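Local coordinates for methionine-binding protein (Coxiella burnetii, PDB 3TQW), which binds methionine in the cleft between its two lobes and probably delivers it to an ABC transporter for uptake, at residues Met86-Lys91 against Leu119-Ala124. Sequence-based numbering, arbitrary orientation.
Sequences MGLYSK and LLLEKA
Leu88 on strand 87-89 and Leu120 on the 119-123 part of helix 111-123 meet where the axes of these two short segments cross at 78°, 9.7 Å apart at their closest. No hydrogen bond spans the gap, which is filled by aliphatic side chains. Leu88 and Leu120 reach toward each other tip to tip, and the shortest methyl contact, 3.6 Å, joins Leu88 CD2 to Leu120 CD2. A chi1 of -61° sets Leu88 CG anti to its carbonyl carbon and against Leu120, and the two methyls then reach different neighbours. CD2 also touches Leu121 CD2 at 4.0 Å, while CD1 rests 3.9 Å from Ala124 CB. Ala124, just past the end of the helix, still sends its N to Leu120 O (2.9 Å), which places its CB one turn beyond Leu120, and Leu88 thus spans the last turn, with Leu121 beside it. Leu120 extends with its CG anti to the backbone N (chi1 -179°), and its CD2 lies between Leu88 and Met86, a selenomethionine, touching both. It sits 3.8 Å from Met86 CG and 3.4 Å from Met86 O, a plain van der Waals approach to the carbonyl. The Met86 chain, bent at chi3, then carries its selenium-bearing end away from the helix; its side chain comes within about 5 Å of the bound methionine, so the contact lies close to the ligand pocket. The contact belongs to the hydrophobic core of one lobe of this periplasmic-binding-protein fold, joining helix 111-123 to the mixed sheet it covers. Strand 87-89 runs antiparallel to both its neighbours, 168-171 and 189-190, and Leu88 also packs on Ala170 of the former. Leu121 packs onto Ile105 and Val107 of strand 104-108, two strands over from 87-89.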
HETATM    1  N   MSE A  86       4.293   6.556  -0.119  1.00 17.23           N
HETATM    2  CA  MSE A  86       5.403   5.640  -0.369  1.00 17.05           C
HETATM    3  C   MSE A  86       6.759   6.341  -0.328  1.00 19.01           C
HETATM    4  O   MSE A  86       6.924   7.440  -0.876  1.00 15.79           O
HETATM    5  CB  MSE A  86       5.206   4.947  -1.723  1.00 14.31           C
HETATM    6  CG  MSE A  86       6.394   4.122  -2.188  1.00 18.37           C
HETATM    7 SE   MSE A  86       6.066   3.323  -3.941  1.00 23.56          SE
HETATM    8  CE  MSE A  86       4.974   1.812  -3.378  1.00 16.53           C
ATOM      9  N   GLY A  87       7.729   5.701   0.317  1.00 16.53           N
ATOM     10  CA  GLY A  87       9.058   6.271   0.443  1.00 17.86           C
ATOM     11  C   GLY A  87      10.090   5.590  -0.438  1.00 21.36           C
ATOM     12  O   GLY A  87       9.890   4.455  -0.883  1.00 19.04           O
ATOM     13  N   LEU A  88      11.186   6.299  -0.705  1.00 19.84           N
ATOM     14  CA  LEU A  88      12.352   5.717  -1.348  1.00 17.07           C
ATOM     15  C   LEU A  88      13.413   5.534  -0.273  1.00 21.62           C
ATOM     16  O   LEU A  88      13.712   6.470   0.471  1.00 23.39           O
ATOM     17  CB  LEU A  88      12.881   6.645  -2.445  1.00 17.35           C
ATOM     18  CG  LEU A  88      11.938   6.964  -3.600  1.00 16.86           C
ATOM     19  CD1 LEU A  88      12.533   8.055  -4.485  1.00 18.01           C
ATOM     20  CD2 LEU A  88      11.660   5.705  -4.408  1.00 18.66           C
ATOM     21  N   TYR A  89      13.979   4.335  -0.189  1.00 21.32           N
ATOM     22  CA  TYR A  89      14.886   3.998   0.901  1.00 20.88           C
ATOM     23  C   TYR A  89      16.213   3.473   0.381  1.00 21.02           C
ATOM     24  O   TYR A  89      16.291   2.946  -0.721  1.00 19.78           O
ATOM     25  CB  TYR A  89      14.264   2.932   1.801  1.00 20.42           C
ATOM     26  CG  TYR A  89      12.913   3.307   2.366  1.00 21.43           C
ATOM     27  CD1 TYR A  89      12.808   3.914   3.609  1.00 20.87           C
ATOM     28  CD2 TYR A  89      11.744   3.042   1.663  1.00 19.77           C
ATOM     29  CE1 TYR A  89      11.584   4.258   4.136  1.00 22.63           C
ATOM     30  CE2 TYR A  89      10.506   3.381   2.183  1.00 17.82           C
ATOM     31  CZ  TYR A  89      10.432   3.989   3.423  1.00 20.02           C
ATOM     32  OH  TYR A  89       9.212   4.337   3.964  1.00 18.56           O
ATOM     33  N   SER A  90      17.255   3.603   1.192  1.00 21.45           N
ATOM     34  CA  SER A  90      18.558   3.072   0.827  1.00 25.47           C
ATOM     35  C   SER A  90      19.392   2.789   2.065  1.00 25.82           C
ATOM     36  O   SER A  90      19.219   3.433   3.098  1.00 24.86           O
ATOM     37  CB  SER A  90      19.303   4.050  -0.086  1.00 24.65           C
ATOM     38  OG  SER A  90      20.620   3.600  -0.343  1.00 21.98           O
ATOM     39  N   LYS A  91      20.282   1.810   1.953  1.00 26.07           N
ATOM     40  CA  LYS A  91      21.299   1.575   2.966  1.00 28.54           C
ATOM     41  C   LYS A  91      22.676   1.885   2.387  1.00 31.66           C
ATOM     42  O   LYS A  91      23.700   1.544   2.980  1.00 35.13           O
ATOM     43  CB  LYS A  91      21.240   0.131   3.474  1.00 27.89           C
ATOM     44  CG  LYS A  91      20.085  -0.136   4.426  1.00 35.17           C
ATOM     45  CD  LYS A  91      19.761  -1.617   4.533  1.00 41.10           C
ATOM     46  CE  LYS A  91      20.953  -2.429   5.008  1.00 46.71           C
ATOM     47  NZ  LYS A  91      20.601  -3.872   5.145  1.00 49.86           N
ATOM     48  N   LEU A 119       6.498   6.729 -10.914  1.00 19.27           N
ATOM     49  CA  LEU A 119       6.040   8.099 -10.737  1.00 21.77           C
ATOM     50  C   LEU A 119       6.811   8.793  -9.624  1.00 22.45           C
ATOM     51  O   LEU A 119       7.116   9.982  -9.719  1.00 22.00           O
ATOM     52  CB  LEU A 119       4.540   8.135 -10.454  1.00 22.89           C
ATOM     53  CG  LEU A 119       3.633   7.963 -11.675  1.00 27.34           C
ATOM     54  CD1 LEU A 119       2.194   7.684 -11.256  1.00 26.10           C
ATOM     55  CD2 LEU A 119       3.710   9.190 -12.580  1.00 27.78           C
ATOM     56  N   LEU A 120       7.128   8.044  -8.570  1.00 22.07           N
ATOM     57  CA  LEU A 120       7.897   8.579  -7.450  1.00 20.83           C
ATOM     58  C   LEU A 120       9.351   8.851  -7.850  1.00 21.72           C
ATOM     59  O   LEU A 120       9.948   9.833  -7.406  1.00 24.88           O
ATOM     60  CB  LEU A 120       7.829   7.627  -6.250  1.00 19.40           C
ATOM     61  CG  LEU A 120       8.556   8.010  -4.958  1.00 21.22           C
ATOM     62  CD1 LEU A 120       8.111   9.366  -4.447  1.00 19.87           C
ATOM     63  CD2 LEU A 120       8.341   6.948  -3.879  1.00 20.23           C
ATOM     64  N   LEU A 121       9.924   7.981  -8.681  1.00 19.29           N
ATOM     65  CA  LEU A 121      11.281   8.204  -9.182  1.00 22.60           C
ATOM     66  C   LEU A 121      11.323   9.452 -10.058  1.00 23.86           C
ATOM     67  O   LEU A 121      12.338  10.149 -10.128  1.00 24.94           O
ATOM     68  CB  LEU A 121      11.792   6.994  -9.972  1.00 19.98           C
ATOM     69  CG  LEU A 121      11.974   5.690  -9.202  1.00 20.85           C
ATOM     70  CD1 LEU A 121      12.290   4.551 -10.157  1.00 23.43           C
ATOM     71  CD2 LEU A 121      13.070   5.838  -8.155  1.00 19.73           C
ATOM     72  N   GLU A 122      10.211   9.726 -10.731  1.00 22.87           N
ATOM     73  CA  GLU A 122      10.097  10.924 -11.550  1.00 26.62           C
ATOM     74  C   GLU A 122       9.985  12.165 -10.663  1.00 26.52           C
ATOM     75  O   GLU A 122      10.582  13.202 -10.946  1.00 23.98           O
ATOM     76  CB  GLU A 122       8.895  10.817 -12.486  1.00 26.49           C
ATOM     77  CG  GLU A 122       8.744  11.996 -13.417  1.00 32.04           C
ATOM     78  CD  GLU A 122       7.604  11.819 -14.400  1.00 35.40           C
ATOM     79  OE1 GLU A 122       6.468  11.535 -13.958  1.00 35.53           O
ATOM     80  OE2 GLU A 122       7.849  11.963 -15.617  1.00 34.67           O
ATOM     81  N   LYS A 123       9.215  12.050  -9.585  1.00 25.33           N
ATOM     82  CA  LYS A 123       9.106  13.122  -8.606  1.00 25.57           C
ATOM     83  C   LYS A 123      10.494  13.408  -8.044  1.00 26.56           C
ATOM     84  O   LYS A 123      10.852  14.560  -7.798  1.00 28.43           O
ATOM     85  CB  LYS A 123       8.146  12.712  -7.487  1.00 26.68           C
ATOM     86  CG  LYS A 123       7.980  13.721  -6.362  1.00 30.09           C
ATOM     87  CD  LYS A 123       7.088  13.140  -5.269  1.00 30.24           C
ATOM     88  CE  LYS A 123       6.945  14.083  -4.090  1.00 30.62           C
ATOM     89  NZ  LYS A 123       6.288  15.349  -4.494  1.00 33.38           N
ATOM     90  N   ALA A 124      11.274  12.344  -7.857  1.00 24.01           N
ATOM     91  CA  ALA A 124      12.645  12.456  -7.366  1.00 22.12           C
ATOM     92  C   ALA A 124      13.597  13.058  -8.405  1.00 26.96           C
ATOM     93  O   ALA A 124      14.786  13.224  -8.138  1.00 27.62           O
ATOM     94  CB  ALA A 124      13.157  11.091  -6.913  1.00 21.06           C
TER